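Local coordinates for PKS_KS domain-containing protein (Photorhabdus luminescens subsp. laumondii, PDB 6SMO) that probably builds carbon chains as a 3-oxoacyl-[acyl-carrier-protein] synthase of the thiolase-like superfamily, and here holds a polyketone chain in its pocket, at residues S92-L97 with I131-G136; A220-L225 with I260-G265; V326-A331 with Y416-A421. All blocks are in the same frame, centred on the assembly; numbering follows the deposited sequence.

In the fold
Contacts 1 and 2 are buried neighbours in the N-terminal half of the ketosynthase fold, their centres about 9 Å apart; a salt bridge joins them and each supplies one residue to the ligand pocket. Contact 3 lies across the centre of the chain, its centre about 28 Å from that of contact 2, and is only partly buried. The chemistry changes with place. Contact 1 brings two helix starts together through an aromatic face, a charge pair and a water; contact 2 packs aliphatic groups where two loops meet; contact 3 starts a parallel strand pair with one weak backbone bond and fastens the preceding loop by an asparagine. Contacts 2 and 3 both reach the large mixed sheet.

Contact 1 of 3, residues S92-L97 with I131-G136; sequences SERKYL and IADAAG
Ala132 sets its CA over one face of the Tyr96 ring, 3.8 Å from the ring centroid. With only 4° between this direction and the ring normal, it is a CH-pi contact directly above the centre of the ring. Ala132 CB comes 3.9 Å from Tyr96 CE2. A small residue suits this place, because the backbone itself can settle on the aromatic face. Tyr96 reaches over with CG anti to its own backbone N, and its hydroxyl is hydrogen-bonded to the carbonyl of Phe167, beyond the contact.

Asp133 follows, at the N-cap position of helix 134-144, and its two carboxylate oxygens serve different partners. OD2 lies near the guanidinium of Arg94, Arg94 NH1 being 3.4 Å from Asp133 OD2. The two planes stand 71° apart and the oxygen lies well out of the guanidinium plane, making this a purely electrostatic salt bridge. OD2 also has a weak hydrogen bond with Ser164, outside the contact. Arg94 starts away from Asp133, and the bend at its chi2 (-84°) returns the charged end. Asp133 OD1 accepts a hydrogen bond from a water at 2.9 Å; the same water accepts one from Arg94 N at 3.2 Å. Arg94 is itself an N-cap residue, of helix 95-111, and the water therefore ties one helix start to the other.

Gly136 closes the walk with CA 4.5 Å from Ser92 CB. Glycine suits the place because the Asp133 carboxylate and the Arg94 guanidinium take up the space a CB would need.

Helices 95-111 and 134-144 thus meet at their N-terminal ends. Tyr96 also packs on Ala170 of helix 169-178, while Ile131, just before Ala132, touches the bound polyketone and Trp133 of the neighbouring ketosynthase-like chain.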
loop_
_atom_site.group_PDB
_atom_site.type_symbol
_atom_site.label_atom_id
_atom_site.label_comp_id
_atom_site.label_asym_id
_atom_site.label_seq_id
_atom_site.Cartn_x
_atom_site.Cartn_y
_atom_site.Cartn_z
ATOM N N SER B 92 7.072 -22.725 0.330
ATOM C CA SER B 92 7.612 -21.345 0.211
ATOM C C SER B 92 8.335 -21.208 -1.135
ATOM O O SER B 92 9.582 -21.269 -1.152
ATOM C CB SER B 92 8.518 -21.012 1.372
ATOM O OG SER B 92 9.578 -21.952 1.474
ATOM N N GLU B 93 7.568 -21.034 -2.215
ATOM C CA GLU B 93 8.060 -21.037 -3.622
ATOM C C GLU B 93 8.657 -19.672 -3.989
ATOM O O GLU B 93 9.351 -19.606 -5.022
ATOM C CB GLU B 93 6.926 -21.396 -4.586
ATOM C CG GLU B 93 6.382 -22.801 -4.395
ATOM C CD GLU B 93 5.322 -23.218 -5.402
ATOM O OE1 GLU B 93 5.508 -22.944 -6.605
ATOM O OE2 GLU B 93 4.310 -23.813 -4.979
ATOM N N ARG B 94 8.389 -18.630 -3.190
ATOM C CA ARG B 94 8.889 -17.242 -3.398
ATOM C C ARG B 94 8.396 -16.719 -4.755
ATOM O O ARG B 94 9.209 -16.124 -5.491
ATOM C CB ARG B 94 10.420 -17.204 -3.309
ATOM C CG ARG B 94 10.977 -17.396 -1.906
ATOM C CD ARG B 94 10.995 -16.103 -1.110
ATOM N NE ARG B 94 11.930 -16.152 0.008
ATOM C CZ ARG B 94 11.699 -16.735 1.184
ATOM N NH1 ARG B 94 10.547 -17.343 1.425
ATOM N NH2 ARG B 94 12.629 -16.708 2.123
ATOM N N LYS B 95 7.112 -16.930 -5.064
ATOM C CA LYS B 95 6.478 -16.552 -6.359
ATOM C C LYS B 95 6.516 -15.030 -6.537
ATOM O O LYS B 95 6.798 -14.581 -7.667
ATOM C CB LYS B 95 5.031 -17.050 -6.422
ATOM C CG LYS B 95 4.859 -18.524 -6.766
ATOM C CD LYS B 95 3.532 -19.088 -6.298
ATOM C CE LYS B 95 2.916 -20.078 -7.263
ATOM N NZ LYS B 95 1.504 -20.366 -6.914
ATOM N N TYR B 96 6.227 -14.276 -5.470
ATOM C CA TYR B 96 6.191 -12.788 -5.457
ATOM C C TYR B 96 7.506 -12.234 -6.018
ATOM O O TYR B 96 7.458 -11.342 -6.888
ATOM C CB TYR B 96 5.923 -12.255 -4.044
ATOM C CG TYR B 96 6.275 -10.801 -3.856
ATOM C CD1 TYR B 96 5.636 -9.812 -4.586
ATOM C CD2 TYR B 96 7.258 -10.410 -2.960
ATOM C CE1 TYR B 96 5.959 -8.473 -4.429
ATOM C CE2 TYR B 96 7.592 -9.075 -2.789
ATOM C CZ TYR B 96 6.940 -8.103 -3.527
ATOM O OH TYR B 96 7.263 -6.786 -3.366
ATOM N N LEU B 97 8.639 -12.750 -5.530
ATOM C CA LEU B 97 10.004 -12.342 -5.962
ATOM C C LEU B 97 10.290 -12.894 -7.366
ATOM O O LEU B 97 10.905 -12.162 -8.166
ATOM C CB LEU B 97 11.028 -12.848 -4.938
ATOM C CG LEU B 97 12.487 -12.465 -5.193
ATOM C CD1 LEU B 97 12.635 -10.982 -5.505
ATOM C CD2 LEU B 97 13.353 -12.837 -3.998
ATOM N N ILE B 131 0.298 -7.657 -0.579
ATOM C CA ILE B 131 0.651 -8.548 0.572
ATOM C C ILE B 131 2.092 -9.056 0.480
ATOM O O ILE B 131 2.489 -9.790 1.375
ATOM C CB ILE B 131 -0.318 -9.740 0.689
ATOM C CG1 ILE B 131 0.131 -10.913 -0.180
ATOM C CG2 ILE B 131 -1.742 -9.339 0.385
ATOM C CD1 ILE B 131 -0.995 -11.786 -0.643
ATOM N N ALA B 132 2.814 -8.727 -0.586
ATOM C CA ALA B 132 4.215 -9.161 -0.812
ATOM C C ALA B 132 4.306 -10.690 -0.678
ATOM O O ALA B 132 3.450 -11.375 -1.273
ATOM C CB ALA B 132 5.131 -8.436 0.146
ATOM N N ASP B 133 5.287 -11.207 0.075
ATOM C CA ASP B 133 5.538 -12.664 0.247
ATOM C C ASP B 133 4.792 -13.163 1.493
ATOM O O ASP B 133 5.452 -13.695 2.407
ATOM C CB ASP B 133 7.041 -12.953 0.313
ATOM C CG ASP B 133 7.396 -14.428 0.206
ATOM O OD1 ASP B 133 6.734 -15.137 -0.579
ATOM O OD2 ASP B 133 8.330 -14.856 0.911
ATOM N N ALA B 134 3.463 -13.007 1.515
ATOM C CA ALA B 134 2.569 -13.462 2.606
ATOM C C ALA B 134 2.578 -14.994 2.685
ATOM O O ALA B 134 2.486 -15.523 3.811
ATOM C CB ALA B 134 1.171 -12.931 2.397
ATOM N N ALA B 135 2.681 -15.669 1.536
ATOM C CA ALA B 135 2.780 -17.144 1.420
ATOM C C ALA B 135 3.980 -17.640 2.236
ATOM O O ALA B 135 3.806 -18.594 3.022
ATOM C CB ALA B 135 2.896 -17.545 -0.030
ATOM N N GLY B 136 5.143 -17.006 2.053
ATOM C CA GLY B 136 6.392 -17.311 2.778
ATOM C C GLY B 136 6.271 -17.032 4.267
ATOM O O GLY B 136 6.831 -17.815 5.058
HETATM O O HOH W 1 7.329 -17.905 -0.244
#

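Contact 2 of 3, residues A220-L225 with I260-G265; sequences APLCPL and IAEGCG
Leu222 places CG anti to its carbonyl carbon (chi1 -59°), and its two methyl groups spread along residues 260-262: CD2 goes to Ile260 and CD1 to Glu262. Glu262 answers with CG set between its backbone N and carbonyl carbon (chi1 60°) and a fully extended chain beyond. Its methylene stem crosses Leu222 at about a right angle, with Leu222 CD1 3.7 Å from Glu262 CG. On the other branch, Leu222 CD2 meets Ile260 CG2 at 3.7 Å, the two side chains running past each other in opposite directions.

Pro221 lies by the carbonyl O of Ala261 and reaches both Ile260 and Glu262. Its CG lies 4.0 Å from Ile260 CG1, and its CD rests 3.8 Å from Glu262 CB. The rigid ring gives a compact apolar surface just before a sharp turn: Leu222 is the centre of an inverse gamma turn, closed by a weak hydrogen bond from Cys223 N to Pro221 O. Glutamate serves two purposes, since its stem packs on leucine while its carboxylate forms a salt bridge with Lys95.

No hydrogen bond links the segments. Ile260 also packs on helix 224-233, Glu262 on Phe99 of helix 95-111, and Leu225 in helix 224-233 touches the bound polyketone. The contact packs the loop after strand 212-219 against the residues leading into strand 263-271, its antiparallel neighbour in the sheet.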
loop_
_atom_site.group_PDB
_atom_site.type_symbol
_atom_site.label_atom_id
_atom_site.label_comp_id
_atom_site.label_asym_id
_atom_site.label_seq_id
_atom_site.Cartn_x
_atom_site.Cartn_y
_atom_site.Cartn_z
ATOM N N ALA B 220 1.424 -12.548 -5.307
ATOM C CA ALA B 220 1.334 -14.026 -5.206
ATOM C C ALA B 220 0.404 -14.397 -4.051
ATOM O O ALA B 220 0.876 -14.948 -3.064
ATOM C CB ALA B 220 2.697 -14.621 -5.029
ATOM N N PRO B 221 -0.918 -14.184 -4.166
ATOM C CA PRO B 221 -1.854 -14.392 -3.071
ATOM C C PRO B 221 -2.642 -15.700 -3.071
ATOM O O PRO B 221 -3.663 -15.739 -2.485
ATOM C CB PRO B 221 -2.819 -13.248 -3.365
ATOM C CG PRO B 221 -2.948 -13.269 -4.848
ATOM C CD PRO B 221 -1.592 -13.698 -5.350
ATOM N N LEU B 222 -2.187 -16.684 -3.835
ATOM C CA LEU B 222 -2.885 -17.978 -3.885
ATOM C C LEU B 222 -2.346 -18.886 -2.795
ATOM O O LEU B 222 -1.805 -19.919 -3.105
ATOM C CB LEU B 222 -2.699 -18.564 -5.276
ATOM C CG LEU B 222 -3.237 -17.680 -6.390
ATOM C CD1 LEU B 222 -3.322 -18.449 -7.687
ATOM C CD2 LEU B 222 -4.583 -17.113 -6.013
ATOM N N CYS B 223 -2.523 -18.459 -1.558
ATOM C CA CYS B 223 -2.167 -19.197 -0.334
ATOM C C CYS B 223 -3.416 -19.232 0.537
ATOM O O CYS B 223 -4.286 -18.401 0.367
ATOM C CB CYS B 223 -1.000 -18.564 0.404
ATOM S SG CYS B 223 -1.169 -16.800 0.754
ATOM N N PRO B 224 -3.542 -20.182 1.467
ATOM C CA PRO B 224 -4.762 -20.304 2.270
ATOM C C PRO B 224 -5.147 -19.047 3.069
ATOM O O PRO B 224 -6.326 -18.743 3.133
ATOM C CB PRO B 224 -4.441 -21.450 3.243
ATOM C CG PRO B 224 -3.374 -22.256 2.537
ATOM C CD PRO B 224 -2.561 -21.233 1.775
ATOM N N LEU B 225 -4.159 -18.367 3.663
ATOM C CA LEU B 225 -4.351 -17.141 4.489
ATOM C C LEU B 225 -5.013 -16.055 3.629
ATOM O O LEU B 225 -6.079 -15.553 4.042
ATOM C CB LEU B 225 -2.993 -16.711 5.068
ATOM C CG LEU B 225 -2.735 -15.215 5.266
ATOM C CD1 LEU B 225 -3.789 -14.558 6.145
ATOM C CD2 LEU B 225 -1.354 -15.000 5.867
ATOM N N ILE B 260 -9.880 -14.695 -7.321
ATOM C CA ILE B 260 -8.489 -14.313 -6.930
ATOM C C ILE B 260 -7.507 -14.947 -7.923
ATOM O O ILE B 260 -7.795 -16.055 -8.417
ATOM C CB ILE B 260 -8.179 -14.709 -5.472
ATOM C CG1 ILE B 260 -6.928 -13.995 -4.952
ATOM C CG2 ILE B 260 -8.072 -16.220 -5.316
ATOM C CD1 ILE B 260 -6.820 -13.968 -3.445
ATOM N N ALA B 261 -6.395 -14.259 -8.196
ATOM C CA ALA B 261 -5.367 -14.648 -9.189
ATOM C C ALA B 261 -3.981 -14.218 -8.698
ATOM O O ALA B 261 -3.912 -13.474 -7.704
ATOM C CB ALA B 261 -5.691 -14.024 -10.524
ATOM N N GLU B 262 -2.930 -14.682 -9.379
ATOM C CA GLU B 262 -1.516 -14.282 -9.144
ATOM C C GLU B 262 -0.929 -13.760 -10.459
ATOM O O GLU B 262 -1.575 -13.942 -11.511
ATOM C CB GLU B 262 -0.698 -15.455 -8.595
ATOM C CG GLU B 262 -0.639 -16.662 -9.518
ATOM C CD GLU B 262 0.210 -17.820 -9.014
ATOM O OE1 GLU B 262 0.287 -18.842 -9.724
ATOM O OE2 GLU B 262 0.791 -17.700 -7.914
ATOM N N GLY B 263 0.247 -13.131 -10.394
ATOM C CA GLY B 263 0.986 -12.641 -11.573
ATOM C C GLY B 263 1.764 -11.372 -11.279
ATOM O O GLY B 263 1.843 -10.978 -10.098
ATOM N N CYS B 264 2.320 -10.755 -12.325
ATOM C CA CYS B 264 3.141 -9.518 -12.254
ATOM C C CYS B 264 3.082 -8.772 -13.592
ATOM O O CYS B 264 3.102 -9.442 -14.644
ATOM C CB CYS B 264 4.590 -9.842 -11.906
ATOM S SG CYS B 264 5.681 -8.395 -11.912
ATOM N N GLY B 265 3.001 -7.440 -13.533
ATOM C CA GLY B 265 3.142 -6.532 -14.686
ATOM C C GLY B 265 4.269 -5.543 -14.448
ATOM O O GLY B 265 4.337 -4.997 -13.331
#

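Contact 3 of 3, residues V326-A331 with Y416-A421; sequences VNYISA and YPIKTA
Asn327 grips the opposite segment with both ends of its amide. OD1 accepts the backbone N-H of Lys419 at 3.1 Å, a fairly straight bond (163° at the hydrogen), while ND2 gives a hydrogen to Pro417 O at 2.8 Å, with that oxygen close to the amide plane. Asparagine suits the place because its amide carries an acceptor and a donor side by side, which here meet a backbone N-H and a backbone carbonyl. CG stands between the backbone N and carbonyl carbon (chi1 69°), which carries the amide across to this loop. The ring of Tyr416 slides past in the opposite direction, its plane 49° from that of the amide, with Tyr416 CE2 3.5 Å from Asn327 ND2. Asn327 N adds a weak bond to Thr420 O at 3.3 Å.

Tyr328 instead points to the face of the sheet that also carries Ala421, with CG anti to its backbone N. Its ring presents an edge to Ala421, CD2 lying 3.9 Å from Ala421 CB, while its CB meets Ile418 CG2 at 4.0 Å. The small alanine lets the broad ring lie close to the strand. The phenol is held beyond the contact, by a hydrogen bond to Asn361.

Thr420 pairs with Val326 in a parallel bridge. Its carbonyl also receives the CA-H of Val326, at 3.4 Å from Val326 CA, and the branched side chains meet through their CG2 methyls at 4.0 Å.

Strands 326-330 and 420-427 begin their parallel pairing here, toward one end of the mixed sheet. Strand 360-361 borders the former and strand 431-438 the latter, and helix 372-388 packs on Tyr328, Ile418 and Ala421 through Leu382 and Ile386.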
loop_
_atom_site.group_PDB
_atom_site.type_symbol
_atom_site.label_atom_id
_atom_site.label_comp_id
_atom_site.label_asym_id
_atom_site.label_seq_id
_atom_site.Cartn_x
_atom_site.Cartn_y
_atom_site.Cartn_z
ATOM N N VAL B 326 -11.616 11.181 -24.878
ATOM C CA VAL B 326 -11.627 9.837 -24.221
ATOM C C VAL B 326 -12.633 8.946 -24.961
ATOM O O VAL B 326 -13.844 9.236 -24.874
ATOM C CB VAL B 326 -11.960 9.933 -22.718
ATOM C CG1 VAL B 326 -12.020 8.561 -22.064
ATOM C CG2 VAL B 326 -10.984 10.832 -21.974
ATOM N N ASN B 327 -12.149 7.908 -25.654
ATOM C CA ASN B 327 -12.985 6.973 -26.458
ATOM C C ASN B 327 -12.668 5.513 -26.095
ATOM O O ASN B 327 -13.026 4.627 -26.892
ATOM C CB ASN B 327 -12.824 7.233 -27.960
ATOM C CG ASN B 327 -11.461 6.852 -28.503
ATOM O OD1 ASN B 327 -10.473 6.829 -27.774
ATOM N ND2 ASN B 327 -11.400 6.554 -29.790
ATOM N N TYR B 328 -12.048 5.263 -24.936
ATOM C CA TYR B 328 -11.801 3.899 -24.396
ATOM C C TYR B 328 -11.421 3.977 -22.911
ATOM O O TYR B 328 -10.670 4.893 -22.527
ATOM C CB TYR B 328 -10.712 3.175 -25.190
ATOM C CG TYR B 328 -10.272 1.878 -24.559
ATOM C CD1 TYR B 328 -11.129 0.790 -24.495
ATOM C CD2 TYR B 328 -9.018 1.747 -23.985
ATOM C CE1 TYR B 328 -10.746 -0.400 -23.899
ATOM C CE2 TYR B 328 -8.619 0.563 -23.386
ATOM C CZ TYR B 328 -9.485 -0.514 -23.342
ATOM O OH TYR B 328 -9.091 -1.679 -22.750
ATOM N N ILE B 329 -11.929 3.032 -22.111
ATOM C CA ILE B 329 -11.701 2.936 -20.637
ATOM C C ILE B 329 -11.367 1.481 -20.283
ATOM O O ILE B 329 -12.201 0.601 -20.564
ATOM C CB ILE B 329 -12.930 3.450 -19.856
ATOM C CG1 ILE B 329 -13.246 4.915 -20.175
ATOM C CG2 ILE B 329 -12.754 3.235 -18.359
ATOM C CD1 ILE B 329 -14.672 5.318 -19.880
ATOM N N SER B 330 -10.188 1.245 -19.697
ATOM C CA SER B 330 -9.772 -0.049 -19.092
ATOM C C SER B 330 -10.188 -0.063 -17.617
ATOM O O SER B 330 -9.346 0.266 -16.760
ATOM C CB SER B 330 -8.290 -0.280 -19.250
ATOM O OG SER B 330 -7.889 -1.470 -18.586
ATOM N N ALA B 331 -11.444 -0.421 -17.333
ATOM C CA ALA B 331 -12.048 -0.358 -15.981
ATOM C C ALA B 331 -11.432 -1.434 -15.079
ATOM O O ALA B 331 -10.904 -2.431 -15.611
ATOM C CB ALA B 331 -13.547 -0.508 -16.065
ATOM N N TYR B 416 -10.392 -1.121 -32.890
ATOM C CA TYR B 416 -10.925 0.203 -32.474
ATOM C C TYR B 416 -9.790 1.223 -32.429
ATOM O O TYR B 416 -8.742 0.952 -31.848
ATOM C CB TYR B 416 -11.627 0.091 -31.119
ATOM C CG TYR B 416 -12.523 1.256 -30.787
ATOM C CD1 TYR B 416 -13.850 1.275 -31.188
ATOM C CD2 TYR B 416 -12.045 2.348 -30.081
ATOM C CE1 TYR B 416 -14.679 2.345 -30.893
ATOM C CE2 TYR B 416 -12.861 3.425 -29.777
ATOM C CZ TYR B 416 -14.183 3.425 -30.183
ATOM O OH TYR B 416 -14.991 4.483 -29.886
ATOM N N PRO B 417 -9.959 2.423 -33.033
ATOM C CA PRO B 417 -8.917 3.447 -33.011
ATOM C C PRO B 417 -8.949 4.236 -31.693
ATOM O O PRO B 417 -9.780 5.116 -31.554
ATOM C CB PRO B 417 -9.259 4.323 -34.226
ATOM C CG PRO B 417 -10.765 4.190 -34.392
ATOM C CD PRO B 417 -11.159 2.868 -33.759
ATOM N N ILE B 418 -8.052 3.889 -30.764
ATOM C CA ILE B 418 -7.952 4.505 -29.407
ATOM C C ILE B 418 -7.107 5.778 -29.519
ATOM O O ILE B 418 -5.949 5.677 -29.974
ATOM C CB ILE B 418 -7.358 3.511 -28.384
ATOM C CG1 ILE B 418 -8.125 2.186 -28.356
ATOM C CG2 ILE B 418 -7.286 4.142 -26.999
ATOM C CD1 ILE B 418 -7.340 1.033 -27.771
ATOM N N LYS B 419 -7.673 6.925 -29.125
ATOM C CA LYS B 419 -6.964 8.231 -29.029
ATOM C C LYS B 419 -6.476 8.413 -27.586
ATOM O O LYS B 419 -5.266 8.221 -27.347
ATOM C CB LYS B 419 -7.874 9.383 -29.477
ATOM C CG LYS B 419 -7.715 9.807 -30.931
ATOM C CD LYS B 419 -8.196 8.779 -31.932
ATOM C CE LYS B 419 -7.892 9.168 -33.364
ATOM N NZ LYS B 419 -8.408 8.165 -34.326
ATOM N N THR B 420 -7.390 8.749 -26.670
ATOM C CA THR B 420 -7.125 8.961 -25.222
ATOM C C THR B 420 -7.793 7.836 -24.427
ATOM O O THR B 420 -9.026 7.699 -24.528
ATOM C CB THR B 420 -7.618 10.341 -24.767
ATOM O OG1 THR B 420 -7.050 11.324 -25.633
ATOM C CG2 THR B 420 -7.252 10.656 -23.333
ATOM N N ALA B 421 -7.003 7.069 -23.669
ATOM C CA ALA B 421 -7.454 5.903 -22.873
ATOM C C ALA B 421 -7.443 6.253 -21.381
ATOM O O ALA B 421 -6.498 6.933 -20.936
ATOM C CB ALA B 421 -6.574 4.713 -23.165
#